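Local coordinates for hypothetical protein Atu3615 (Agrobacterium tumefaciens str. C58, PDB 1ZNP), which is of unknown function but belongs to the DUF985 family of the cupin superfamily, and assembles here as two copies of a beta-sheet-rich chain, at residues A71-H76 and Q109-L114; Y44-K49 and G115-V120; V62-Y67 and R98-V103; L75-D80 and I102-C107. One frame throughout, in Å; residues are numbered along the deposited sequence.

Contact 1 of 4, residues A71-H76 and Q109-L114; sequences APIALH and QSAESL
An antiparallel strand pair of the cupin fold joins Ile73-His76 to Gln109-Ser113, and one face of it carries a histidine-carboxylate hydrogen bond. NE2 of His76 gives its N-H to OE1 of Glu112 at 2.6 Å, nearly straight at 171°. The oxygen lies in the plane of the imidazole, at its edge, but the nitrogen meets it from above the carboxylate plane, and the two planes are turned 40° against each other. Glu112 gets there by bending at chi2 (-107°), which brings its end back over Ala74 CB, 3.5 Å from OE1. Along the strands, hydrogen-bonded and non-hydrogen-bonded pairs alternate: His76 N reaches Ser110 O at 2.8 Å, and Ala74 pairs with Glu112 in both directions. Past the strand end, Leu114 N bonds to Pro72 O, and Leu114 CD2 rests 4.0 Å from Ala74 CB. On the other face the packing is apolar, with Leu75 CD1 3.6 Å from Ala111 CB and Ile73 CG2 beside the same methyl. ND1 of His76 is bonded to Thr86, while Arg98 of the second subunit packs against His76. With both ring nitrogens engaged, the imidazole's rotation is fixed, and its bonds tie strands 73-78, 85-89 and 108-113 together.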
loop_
_atom_site.group_PDB
_atom_site.type_symbol
_atom_site.label_atom_id
_atom_site.label_comp_id
_atom_site.label_asym_id
_atom_site.label_seq_id
_atom_site.Cartn_x
_atom_site.Cartn_y
_atom_site.Cartn_z
ATOM N N ALA A 71 4.329 16.848 -5.272
ATOM C CA ALA A 71 4.620 15.508 -5.754
ATOM C C ALA A 71 4.008 14.463 -4.834
ATOM O O ALA A 71 3.657 14.760 -3.693
ATOM C CB ALA A 71 6.151 15.304 -5.828
ATOM N N PRO A 72 3.853 13.225 -5.323
ATOM C CA PRO A 72 3.272 12.224 -4.424
ATOM C C PRO A 72 4.242 11.905 -3.302
ATOM O O PRO A 72 5.376 12.385 -3.293
ATOM C CB PRO A 72 3.022 11.027 -5.341
ATOM C CG PRO A 72 4.040 11.210 -6.445
ATOM C CD PRO A 72 3.982 12.697 -6.692
ATOM N N ILE A 73 3.798 11.091 -2.359
ATOM C CA ILE A 73 4.628 10.713 -1.234
ATOM C C ILE A 73 4.697 9.203 -1.091
ATOM O O ILE A 73 3.804 8.479 -1.526
ATOM C CB ILE A 73 4.070 11.322 0.096
ATOM C CG1 ILE A 73 4.828 12.605 0.444
ATOM C CG2 ILE A 73 4.137 10.300 1.239
ATOM C CD1 ILE A 73 4.349 13.274 1.718
ATOM N N ALA A 74 5.785 8.731 -0.496
ATOM C CA ALA A 74 5.928 7.314 -0.234
ATOM C C ALA A 74 5.682 7.206 1.273
ATOM O O ALA A 74 6.449 7.739 2.083
ATOM C CB ALA A 74 7.301 6.854 -0.582
ATOM N N LEU A 75 4.579 6.553 1.632
ATOM C CA LEU A 75 4.193 6.364 3.025
ATOM C C LEU A 75 4.462 4.909 3.392
ATOM O O LEU A 75 3.976 3.993 2.728
ATOM C CB LEU A 75 2.713 6.698 3.204
ATOM C CG LEU A 75 2.200 6.796 4.638
ATOM C CD1 LEU A 75 2.909 7.897 5.378
ATOM C CD2 LEU A 75 0.721 7.087 4.616
ATOM N N HIS A 76 5.250 4.707 4.442
ATOM C CA HIS A 76 5.622 3.375 4.896
ATOM C C HIS A 76 4.962 3.053 6.225
ATOM O O HIS A 76 5.034 3.845 7.163
ATOM C CB HIS A 76 7.139 3.303 5.033
ATOM C CG HIS A 76 7.878 3.833 3.839
ATOM N ND1 HIS A 76 7.928 3.167 2.632
ATOM C CD2 HIS A 76 8.580 4.980 3.664
ATOM C CE1 HIS A 76 8.629 3.879 1.767
ATOM N NE2 HIS A 76 9.036 4.981 2.366
ATOM N N GLN A 109 5.183 4.466 11.376
ATOM C CA GLN A 109 5.026 5.171 10.112
ATOM C C GLN A 109 6.138 6.163 9.791
ATOM O O GLN A 109 6.682 6.814 10.676
ATOM C CB GLN A 109 3.684 5.903 10.094
ATOM C CG GLN A 109 3.539 6.952 11.174
ATOM C CD GLN A 109 2.246 7.733 11.056
ATOM O OE1 GLN A 109 1.954 8.320 10.010
ATOM N NE2 GLN A 109 1.464 7.752 12.132
ATOM N N SER A 110 6.477 6.261 8.506
ATOM C CA SER A 110 7.505 7.188 8.038
ATOM C C SER A 110 7.159 7.536 6.601
ATOM O O SER A 110 6.462 6.781 5.931
ATOM C CB SER A 110 8.900 6.559 8.103
ATOM O OG SER A 110 8.985 5.406 7.297
ATOM N N ALA A 111 7.631 8.682 6.130
ATOM C CA ALA A 111 7.321 9.090 4.780
ATOM C C ALA A 111 8.383 10.003 4.188
ATOM O O ALA A 111 9.259 10.501 4.885
ATOM C CB ALA A 111 5.964 9.782 4.761
ATOM N N GLU A 112 8.304 10.203 2.881
ATOM C CA GLU A 112 9.232 11.070 2.181
ATOM C C GLU A 112 8.553 11.563 0.910
ATOM O O GLU A 112 7.733 10.859 0.318
ATOM C CB GLU A 112 10.526 10.319 1.838
ATOM C CG GLU A 112 10.307 9.089 0.991
ATOM C CD GLU A 112 10.473 7.770 1.756
ATOM O OE1 GLU A 112 10.415 6.706 1.088
ATOM O OE2 GLU A 112 10.661 7.789 3.000
ATOM N N SER A 113 8.875 12.788 0.516
ATOM C CA SER A 113 8.314 13.371 -0.692
ATOM C C SER A 113 9.073 12.786 -1.881
ATOM O O SER A 113 10.268 12.513 -1.781
ATOM C CB SER A 113 8.481 14.896 -0.663
ATOM O OG SER A 113 7.994 15.486 -1.853
ATOM N N LEU A 114 8.388 12.590 -3.001
ATOM C CA LEU A 114 9.037 12.038 -4.182
ATOM C C LEU A 114 9.422 13.127 -5.175
ATOM O O LEU A 114 9.825 12.845 -6.298
ATOM C CB LEU A 114 8.124 11.010 -4.847
ATOM C CG LEU A 114 7.718 9.881 -3.901
ATOM C CD1 LEU A 114 6.826 8.888 -4.616
ATOM C CD2 LEU A 114 8.956 9.183 -3.376
#

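Contact 2 of 4, residues Y44-K49 and G115-V120; sequences YYLLEK and GDFTLV
Tyr45 lies alongside Val120, both side chains pointing the same way, and the valine's CG2 methyl sits 3.6 Å from Tyr45 CB and in plane at the edge of the phenol ring. With CG turned trans to the main-chain nitrogen (chi1 -175°), the ring runs on past the methyl, and its hydroxyl bonds to the carbonyl of Gly22. The same CG2 also presses on the tyrosine carbonyl, 3.3 Å from Tyr45 O. That oxygen accepts Val120 N at 2.7 Å, almost straight at 170°, and Leu119 CD2 comes to 3.5 Å from it as well. Tyr45 and Val120 form a hydrogen-bonded pair of the antiparallel strands 41-48 and 117-124, neighbours in the large sheet of this cupin fold; Leu47 and Thr118 make the next such pair. The face bearing Leu47, Thr118 and Val120 packs on Ile73 of strand 73-78, and Thr118 OG1 is hydrogen-bonded to Ala71 O. On the other face, Leu46 CD1 meets Phe117 CD2 at 4.3 Å, and helix 7-14 covers both through Ile10. Toward Lys49 and Gly115 the side chains part: Glu48 extends away from its partner strand. Lys49 N still reaches Asp116 O at 3.0 Å, but from well above the carbonyl plane, while Lys49 CB lies 3.3 Å from Gly115 O and the amino end leads off.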
loop_
_atom_site.group_PDB
_atom_site.type_symbol
_atom_site.label_atom_id
_atom_site.label_comp_id
_atom_site.label_asym_id
_atom_site.label_seq_id
_atom_site.Cartn_x
_atom_site.Cartn_y
_atom_site.Cartn_z
ATOM N N TYR A 44 -1.726 20.583 9.000
ATOM C CA TYR A 44 -1.174 20.829 7.673
ATOM C C TYR A 44 0.244 20.288 7.887
ATOM O O TYR A 44 0.849 20.557 8.922
ATOM C CB TYR A 44 -1.118 22.331 7.346
ATOM C CG TYR A 44 -2.358 22.891 6.679
ATOM C CD1 TYR A 44 -2.808 24.176 6.968
ATOM C CD2 TYR A 44 -3.105 22.117 5.797
ATOM C CE1 TYR A 44 -3.986 24.674 6.406
ATOM C CE2 TYR A 44 -4.273 22.598 5.230
ATOM C CZ TYR A 44 -4.714 23.877 5.538
ATOM O OH TYR A 44 -5.881 24.337 4.978
ATOM N N TYR A 45 0.759 19.509 6.940
ATOM C CA TYR A 45 2.091 18.933 7.075
ATOM C C TYR A 45 2.819 18.969 5.727
ATOM O O TYR A 45 2.215 18.719 4.681
ATOM C CB TYR A 45 1.973 17.489 7.578
ATOM C CG TYR A 45 3.292 16.817 7.886
ATOM C CD1 TYR A 45 4.103 17.263 8.928
ATOM C CD2 TYR A 45 3.719 15.712 7.153
ATOM C CE1 TYR A 45 5.313 16.616 9.236
ATOM C CE2 TYR A 45 4.917 15.063 7.449
ATOM C CZ TYR A 45 5.704 15.519 8.490
ATOM O OH TYR A 45 6.871 14.863 8.793
ATOM N N LEU A 46 4.116 19.262 5.753
ATOM C CA LEU A 46 4.881 19.358 4.521
ATOM C C LEU A 46 6.289 18.783 4.563
ATOM O O LEU A 46 7.036 18.977 5.524
ATOM C CB LEU A 46 4.952 20.826 4.073
ATOM C CG LEU A 46 5.777 21.128 2.813
ATOM C CD1 LEU A 46 5.186 22.294 2.058
ATOM C CD2 LEU A 46 7.205 21.426 3.195
ATOM N N LEU A 47 6.646 18.070 3.501
ATOM C CA LEU A 47 7.981 17.505 3.377
ATOM C C LEU A 47 8.567 18.063 2.083
ATOM O O LEU A 47 7.828 18.421 1.180
ATOM C CB LEU A 47 7.916 15.976 3.307
ATOM C CG LEU A 47 7.283 15.231 4.486
ATOM C CD1 LEU A 47 7.160 13.769 4.124
ATOM C CD2 LEU A 47 8.116 15.396 5.743
ATOM N N GLU A 48 9.889 18.159 2.006
ATOM C CA GLU A 48 10.544 18.668 0.802
ATOM C C GLU A 48 11.575 17.637 0.434
ATOM O O GLU A 48 11.820 16.713 1.198
ATOM C CB GLU A 48 11.271 19.984 1.071
ATOM C CG GLU A 48 10.702 20.837 2.177
ATOM C CD GLU A 48 11.513 22.102 2.397
ATOM O OE1 GLU A 48 11.293 22.776 3.425
ATOM O OE2 GLU A 48 12.365 22.420 1.537
ATOM N N LYS A 49 12.194 17.787 -0.727
ATOM C CA LYS A 49 13.213 16.829 -1.109
ATOM C C LYS A 49 14.272 16.871 -0.027
ATOM O O LYS A 49 14.661 17.945 0.433
ATOM C CB LYS A 49 13.847 17.181 -2.457
ATOM C CG LYS A 49 14.784 16.084 -2.980
ATOM C CD LYS A 49 14.034 14.743 -3.140
ATOM C CE LYS A 49 14.983 13.577 -3.445
ATOM N NZ LYS A 49 15.936 13.295 -2.315
ATOM N N GLY A 115 9.297 14.377 -4.748
ATOM C CA GLY A 115 9.649 15.496 -5.597
ATOM C C GLY A 115 10.193 16.614 -4.731
ATOM O O GLY A 115 10.862 16.357 -3.727
ATOM N N ASP A 116 9.898 17.854 -5.103
ATOM C CA ASP A 116 10.374 19.012 -4.359
ATOM C C ASP A 116 9.639 19.208 -3.046
ATOM O O ASP A 116 10.227 19.629 -2.052
ATOM C CB ASP A 116 10.241 20.257 -5.228
ATOM C CG ASP A 116 11.134 20.195 -6.447
ATOM O OD1 ASP A 116 10.956 21.020 -7.370
ATOM O OD2 ASP A 116 12.025 19.314 -6.478
ATOM N N PHE A 117 8.347 18.909 -3.046
ATOM C CA PHE A 117 7.558 19.042 -1.835
ATOM C C PHE A 117 6.197 18.400 -1.980
ATOM O O PHE A 117 5.710 18.166 -3.082
ATOM C CB PHE A 117 7.350 20.514 -1.467
ATOM C CG PHE A 117 6.344 21.218 -2.335
ATOM C CD1 PHE A 117 6.758 21.995 -3.411
ATOM C CD2 PHE A 117 4.981 21.070 -2.100
ATOM C CE1 PHE A 117 5.825 22.620 -4.249
ATOM C CE2 PHE A 117 4.042 21.687 -2.932
ATOM C CZ PHE A 117 4.470 22.467 -4.013
ATOM N N THR A 118 5.590 18.136 -0.833
ATOM C CA THR A 118 4.265 17.572 -0.767
ATOM C C THR A 118 3.587 18.192 0.449
ATOM O O THR A 118 4.098 18.121 1.571
ATOM C CB THR A 118 4.273 16.034 -0.602
ATOM O OG1 THR A 118 4.966 15.428 -1.701
ATOM C CG2 THR A 118 2.842 15.498 -0.574
ATOM N N LEU A 119 2.452 18.828 0.195
ATOM C CA LEU A 119 1.649 19.438 1.235
ATOM C C LEU A 119 0.568 18.401 1.522
ATOM O O LEU A 119 -0.131 17.964 0.615
ATOM C CB LEU A 119 0.969 20.707 0.710
ATOM C CG LEU A 119 0.444 21.753 1.699
ATOM C CD1 LEU A 119 -0.850 22.344 1.179
ATOM C CD2 LEU A 119 0.222 21.136 3.063
ATOM N N VAL A 120 0.425 18.002 2.777
ATOM C CA VAL A 120 -0.603 17.048 3.117
ATOM C C VAL A 120 -1.369 17.491 4.349
ATOM O O VAL A 120 -1.020 18.469 5.015
ATOM C CB VAL A 120 -0.017 15.645 3.409
ATOM C CG1 VAL A 120 0.755 15.124 2.211
ATOM C CG2 VAL A 120 0.894 15.702 4.616
#

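Contact 3 of 4, residues V62-Y67 and R98-V103; sequences VEVWHY and RPQVIV
Trp65 and Val101 make the close-packed half of this contact: the tryptophan's CB rests 3.7 Å from Val101 CG1, while farther along the side chain CD1 meets Val103 CG2 at 3.8 Å, obliquely to the ring. Trp65 and Val103 lie side by side and point the same way into the interior. The indole is carried there with CG trans to the carbonyl carbon (chi1 -75°), and its NE1 is bonded to OE1 of Gln109. Glu63, on the same face, has its OE1 bonded to the amide nitrogen of that glutamine, so one amide serves two neighbouring side chains. Leu75 and Leu89 close over this buried face from strands 73-78 and 85-89. Strands 63-68 and 97-103 are antiparallel neighbours in the cupin sheet, their short segments running at 162° to each other. Backbone bonds tie Glu63 to Val103 and Trp65 to Val101 in both directions, the shortest being Val103 N to Glu63 O at 2.8 Å; a further bond from Tyr67 N to Pro99 O continues the pairing past the last bridge. The opposite face is looser and borders solvent, where Gln100 and Ile102 are exposed. There Val64 spreads its two methyls, CG1 to Gln100 CG at 3.7 Å and CG2 to Ile102 CG1 at 4.0 Å. The Gln100 chain is extended and runs beside His66, its amide turned 74° from the imidazole, with NE2 no nearer than 4.1 Å to His66 CD2. At the far end the Val62 and Ile102 side chains cross at a slant, CG1 of the valine touching CG2 of the isoleucine.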
loop_
_atom_site.group_PDB
_atom_site.type_symbol
_atom_site.label_atom_id
_atom_site.label_comp_id
_atom_site.label_asym_id
_atom_site.label_seq_id
_atom_site.Cartn_x
_atom_site.Cartn_y
_atom_site.Cartn_z
ATOM N N VAL A 62 -5.835 6.541 15.407
ATOM C CA VAL A 62 -5.691 6.307 13.987
ATOM C C VAL A 62 -5.405 7.644 13.288
ATOM O O VAL A 62 -6.074 8.654 13.535
ATOM C CB VAL A 62 -7.002 5.745 13.401
ATOM C CG1 VAL A 62 -6.931 5.708 11.878
ATOM C CG2 VAL A 62 -7.271 4.366 13.965
ATOM N N GLU A 63 -4.421 7.646 12.406
ATOM C CA GLU A 63 -4.092 8.847 11.680
ATOM C C GLU A 63 -4.354 8.638 10.192
ATOM O O GLU A 63 -3.960 7.627 9.620
ATOM C CB GLU A 63 -2.630 9.215 11.915
ATOM C CG GLU A 63 -2.176 10.427 11.117
ATOM C CD GLU A 63 -0.953 11.090 11.714
ATOM O OE1 GLU A 63 -0.035 10.358 12.140
ATOM O OE2 GLU A 63 -0.915 12.340 11.746
ATOM N N VAL A 64 -5.047 9.581 9.569
ATOM C CA VAL A 64 -5.319 9.470 8.153
ATOM C C VAL A 64 -4.587 10.578 7.399
ATOM O O VAL A 64 -4.699 11.764 7.742
ATOM C CB VAL A 64 -6.819 9.587 7.862
ATOM C CG1 VAL A 64 -7.058 9.511 6.356
ATOM C CG2 VAL A 64 -7.578 8.496 8.614
ATOM N N TRP A 65 -3.844 10.180 6.372
ATOM C CA TRP A 65 -3.096 11.124 5.551
ATOM C C TRP A 65 -3.909 11.553 4.334
ATOM O O TRP A 65 -4.618 10.747 3.734
ATOM C CB TRP A 65 -1.768 10.501 5.101
ATOM C CG TRP A 65 -0.719 10.413 6.180
ATOM C CD1 TRP A 65 -0.809 9.742 7.366
ATOM C CD2 TRP A 65 0.599 10.980 6.141
ATOM N NE1 TRP A 65 0.371 9.852 8.065
ATOM C CE2 TRP A 65 1.252 10.607 7.336
ATOM C CE3 TRP A 65 1.293 11.766 5.207
ATOM C CZ2 TRP A 65 2.561 10.991 7.625
ATOM C CZ3 TRP A 65 2.596 12.150 5.495
ATOM C CH2 TRP A 65 3.217 11.759 6.695
ATOM N N HIS A 66 -3.814 12.835 3.985
ATOM C CA HIS A 66 -4.549 13.382 2.845
ATOM C C HIS A 66 -3.607 14.198 1.962
ATOM O O HIS A 66 -2.916 15.102 2.452
ATOM C CB HIS A 66 -5.694 14.290 3.323
ATOM C CG HIS A 66 -6.578 13.664 4.360
ATOM N ND1 HIS A 66 -6.222 13.582 5.692
ATOM C CD2 HIS A 66 -7.802 13.097 4.266
ATOM C CE1 HIS A 66 -7.190 12.995 6.370
ATOM N NE2 HIS A 66 -8.160 12.693 5.529
ATOM N N TYR A 67 -3.584 13.883 0.670
ATOM C CA TYR A 67 -2.731 14.594 -0.267
ATOM C C TYR A 67 -3.383 15.901 -0.706
ATOM O O TYR A 67 -4.566 15.909 -1.037
ATOM C CB TYR A 67 -2.461 13.726 -1.498
ATOM C CG TYR A 67 -1.925 14.519 -2.663
ATOM C CD1 TYR A 67 -2.791 15.171 -3.551
ATOM C CD2 TYR A 67 -0.552 14.677 -2.845
ATOM C CE1 TYR A 67 -2.297 15.963 -4.590
ATOM C CE2 TYR A 67 -0.049 15.462 -3.878
ATOM C CZ TYR A 67 -0.924 16.107 -4.746
ATOM O OH TYR A 67 -0.407 16.917 -5.735
ATOM N N ARG A 98 -3.240 6.834 -4.259
ATOM C CA ARG A 98 -4.448 7.098 -3.490
ATOM C C ARG A 98 -4.121 8.337 -2.675
ATOM O O ARG A 98 -3.079 8.405 -2.037
ATOM C CB ARG A 98 -4.804 5.915 -2.584
ATOM C CG ARG A 98 -5.366 4.694 -3.351
ATOM C CD ARG A 98 -6.699 5.064 -3.983
ATOM N NE ARG A 98 -7.298 4.034 -4.830
ATOM C CZ ARG A 98 -6.958 3.787 -6.096
ATOM N NH1 ARG A 98 -7.582 2.834 -6.775
ATOM N NH2 ARG A 98 -6.007 4.487 -6.686
ATOM N N PRO A 99 -4.996 9.352 -2.725
ATOM C CA PRO A 99 -4.788 10.599 -1.987
ATOM C C PRO A 99 -5.190 10.496 -0.523
ATOM O O PRO A 99 -5.132 11.467 0.215
ATOM C CB PRO A 99 -5.642 11.603 -2.757
ATOM C CG PRO A 99 -6.835 10.757 -3.164
ATOM C CD PRO A 99 -6.192 9.430 -3.586
ATOM N N GLN A 100 -5.601 9.310 -0.110
ATOM C CA GLN A 100 -6.012 9.102 1.273
ATOM C C GLN A 100 -5.518 7.740 1.704
ATOM O O GLN A 100 -5.718 6.764 0.996
ATOM C CB GLN A 100 -7.533 9.152 1.389
ATOM C CG GLN A 100 -8.034 9.232 2.807
ATOM C CD GLN A 100 -9.534 9.106 2.884
ATOM O OE1 GLN A 100 -10.071 8.010 3.062
ATOM N NE2 GLN A 100 -10.227 10.227 2.731
ATOM N N VAL A 101 -4.845 7.688 2.848
ATOM C CA VAL A 101 -4.340 6.424 3.381
ATOM C C VAL A 101 -4.470 6.418 4.908
ATOM O O VAL A 101 -4.139 7.399 5.592
ATOM C CB VAL A 101 -2.877 6.163 2.952
ATOM C CG1 VAL A 101 -2.076 7.421 3.080
ATOM C CG2 VAL A 101 -2.265 5.084 3.811
ATOM N N ILE A 102 -4.964 5.291 5.416
ATOM C CA ILE A 102 -5.224 5.101 6.828
ATOM C C ILE A 102 -4.155 4.385 7.621
ATOM O O ILE A 102 -4.018 3.175 7.518
ATOM C CB ILE A 102 -6.520 4.301 7.044
ATOM C CG1 ILE A 102 -7.705 5.067 6.468
ATOM C CG2 ILE A 102 -6.724 4.022 8.513
ATOM C CD1 ILE A 102 -7.740 5.023 4.974
ATOM N N VAL A 103 -3.418 5.124 8.443
ATOM C CA VAL A 103 -2.414 4.489 9.264
ATOM C C VAL A 103 -3.136 4.053 10.537
ATOM O O VAL A 103 -3.601 4.886 11.317
ATOM C CB VAL A 103 -1.272 5.460 9.637
ATOM C CG1 VAL A 103 -0.189 4.707 10.416
ATOM C CG2 VAL A 103 -0.697 6.102 8.376
#

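Contact 4 of 4, residues L75-D80 and I102-C107; sequences LHLSQD and IVPANC
Apolar contacts between Leu77 and Val103 form the inner part of this contact. Leu77 forks over the valine: CD2 lies 3.6 Å from Val103 CG2, and CD1 reaches across to Pro104 CD at 4.0 Å. Its CG stands anti to the carbonyl carbon (chi1 -52°), which sends both methyls toward the end of strand 97-103, while its CB faces Cys107 SG at 3.9 Å. Leu75 adds a lighter touch, its CD2 against Val103 CG2 at 4.1 Å. The sulfur of Cys107 also lies beside the backbone, 3.3 Å from Ser78 C. The polar contact belongs to Gln79, whose chain bends at chi2 (59°) and brings its amide back over the loop. Its NE2 gives a weak hydrogen bond to Ala105 O at 3.3 Å, though its OE1 is modelled doubtfully close to Cys107 CB. Within the loop, a weak bond from Cys107 N to Pro104 O closes the turn. Gln109 packs against both Leu77 and Val103, linking the apolar part to the next strand. Pro104 to Cys107 is a type II beta turn, with Asn106 in a left-handed backbone conformation at its third position; it connects strand 97-103 to strand 108-113, an outermost strand of the cupin sheet within this chain.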
loop_
_atom_site.group_PDB
_atom_site.type_symbol
_atom_site.label_atom_id
_atom_site.label_comp_id
_atom_site.label_asym_id
_atom_site.label_seq_id
_atom_site.Cartn_x
_atom_site.Cartn_y
_atom_site.Cartn_z
ATOM N N LEU A 75 4.579 6.553 1.632
ATOM C CA LEU A 75 4.193 6.364 3.025
ATOM C C LEU A 75 4.462 4.909 3.392
ATOM O O LEU A 75 3.976 3.993 2.728
ATOM C CB LEU A 75 2.713 6.698 3.204
ATOM C CG LEU A 75 2.200 6.796 4.638
ATOM C CD1 LEU A 75 2.909 7.897 5.378
ATOM C CD2 LEU A 75 0.721 7.087 4.616
ATOM N N HIS A 76 5.250 4.707 4.442
ATOM C CA HIS A 76 5.622 3.375 4.896
ATOM C C HIS A 76 4.962 3.053 6.225
ATOM O O HIS A 76 5.034 3.845 7.163
ATOM C CB HIS A 76 7.139 3.303 5.033
ATOM C CG HIS A 76 7.878 3.833 3.839
ATOM N ND1 HIS A 76 7.928 3.167 2.632
ATOM C CD2 HIS A 76 8.580 4.980 3.664
ATOM C CE1 HIS A 76 8.629 3.879 1.767
ATOM N NE2 HIS A 76 9.036 4.981 2.366
ATOM N N LEU A 77 4.316 1.891 6.300
ATOM C CA LEU A 77 3.642 1.462 7.517
ATOM C C LEU A 77 4.173 0.122 8.004
ATOM O O LEU A 77 4.427 -0.784 7.210
ATOM C CB LEU A 77 2.133 1.318 7.289
ATOM C CG LEU A 77 1.345 2.466 6.667
ATOM C CD1 LEU A 77 -0.135 2.276 7.020
ATOM C CD2 LEU A 77 1.859 3.813 7.190
ATOM N N SER A 78 4.322 0.001 9.317
ATOM C CA SER A 78 4.800 -1.225 9.930
ATOM C C SER A 78 4.083 -1.387 11.254
ATOM O O SER A 78 4.442 -0.753 12.250
ATOM C CB SER A 78 6.307 -1.157 10.151
ATOM O OG SER A 78 6.765 -2.369 10.724
ATOM N N GLN A 79 3.065 -2.239 11.263
ATOM C CA GLN A 79 2.263 -2.453 12.458
ATOM C C GLN A 79 3.011 -3.119 13.590
ATOM O O GLN A 79 3.033 -2.605 14.703
ATOM C CB GLN A 79 1.020 -3.277 12.127
ATOM C CG GLN A 79 -0.004 -3.336 13.254
ATOM C CD GLN A 79 -0.501 -1.951 13.666
ATOM O OE1 GLN A 79 -1.111 -1.242 12.870
ATOM N NE2 GLN A 79 -0.227 -1.561 14.914
ATOM N N ASP A 80 3.641 -4.250 13.304
ATOM C CA ASP A 80 4.358 -5.005 14.329
ATOM C C ASP A 80 5.845 -4.679 14.438
ATOM O O ASP A 80 6.535 -5.212 15.307
ATOM C CB ASP A 80 4.187 -6.508 14.073
ATOM C CG ASP A 80 5.025 -7.011 12.898
ATOM O OD1 ASP A 80 5.494 -6.191 12.075
ATOM O OD2 ASP A 80 5.204 -8.244 12.801
ATOM N N ILE A 102 -4.964 5.291 5.416
ATOM C CA ILE A 102 -5.224 5.101 6.828
ATOM C C ILE A 102 -4.155 4.385 7.621
ATOM O O ILE A 102 -4.018 3.175 7.518
ATOM C CB ILE A 102 -6.520 4.301 7.044
ATOM C CG1 ILE A 102 -7.705 5.067 6.468
ATOM C CG2 ILE A 102 -6.724 4.022 8.513
ATOM C CD1 ILE A 102 -7.740 5.023 4.974
ATOM N N VAL A 103 -3.418 5.124 8.443
ATOM C CA VAL A 103 -2.414 4.489 9.264
ATOM C C VAL A 103 -3.136 4.053 10.537
ATOM O O VAL A 103 -3.601 4.886 11.317
ATOM C CB VAL A 103 -1.272 5.460 9.637
ATOM C CG1 VAL A 103 -0.189 4.707 10.416
ATOM C CG2 VAL A 103 -0.697 6.102 8.376
ATOM N N PRO A 104 -3.270 2.739 10.748
ATOM C CA PRO A 104 -3.950 2.262 11.950
ATOM C C PRO A 104 -3.208 2.699 13.218
ATOM O O PRO A 104 -2.047 3.101 13.158
ATOM C CB PRO A 104 -3.983 0.744 11.749
ATOM C CG PRO A 104 -2.787 0.484 10.925
ATOM C CD PRO A 104 -2.799 1.611 9.927
ATOM N N ALA A 105 -3.892 2.626 14.354
ATOM C CA ALA A 105 -3.332 3.033 15.637
ATOM C C ALA A 105 -2.128 2.216 16.100
ATOM O O ALA A 105 -2.063 1.003 15.909
ATOM C CB ALA A 105 -4.416 3.010 16.705
ATOM N N ASN A 106 -1.181 2.917 16.714
ATOM C CA ASN A 106 0.049 2.338 17.228
ATOM C C ASN A 106 0.899 1.653 16.168
ATOM O O ASN A 106 1.758 0.842 16.495
ATOM C CB ASN A 106 -0.244 1.341 18.346
ATOM C CG ASN A 106 0.987 1.035 19.182
ATOM O OD1 ASN A 106 1.126 -0.056 19.728
ATOM N ND2 ASN A 106 1.882 2.006 19.293
ATOM N N CYS A 107 0.667 1.976 14.899
ATOM C CA CYS A 107 1.457 1.387 13.823
ATOM C C CYS A 107 2.601 2.321 13.440
ATOM O O CYS A 107 2.399 3.521 13.278
ATOM C CB CYS A 107 0.575 1.150 12.601
ATOM S SG CYS A 107 1.501 0.719 11.113
#

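All four contacts belong to the large mixed sheet of the cupin fold. Contact 2 spans the chain most widely, from 44-49 to 115-120, and the other three fall between its segments. Contacts 1 and 4 share strand 73-78, and contacts 3 and 4 share strand 97-103, so contact 4 reaches between the two strand pairs. Contacts 1 and 2 have centres about 9 Å apart; the short link from strand 108-113 to strand 117-124 carries one into the other. Contacts 2 and 4 lie on opposite sides of the chain's centre, about 20 Å between centres. Leu75, Trp65 and Val101 bring contacts 1 and 3 together across the interior, consistent with the sheet curling round a common core.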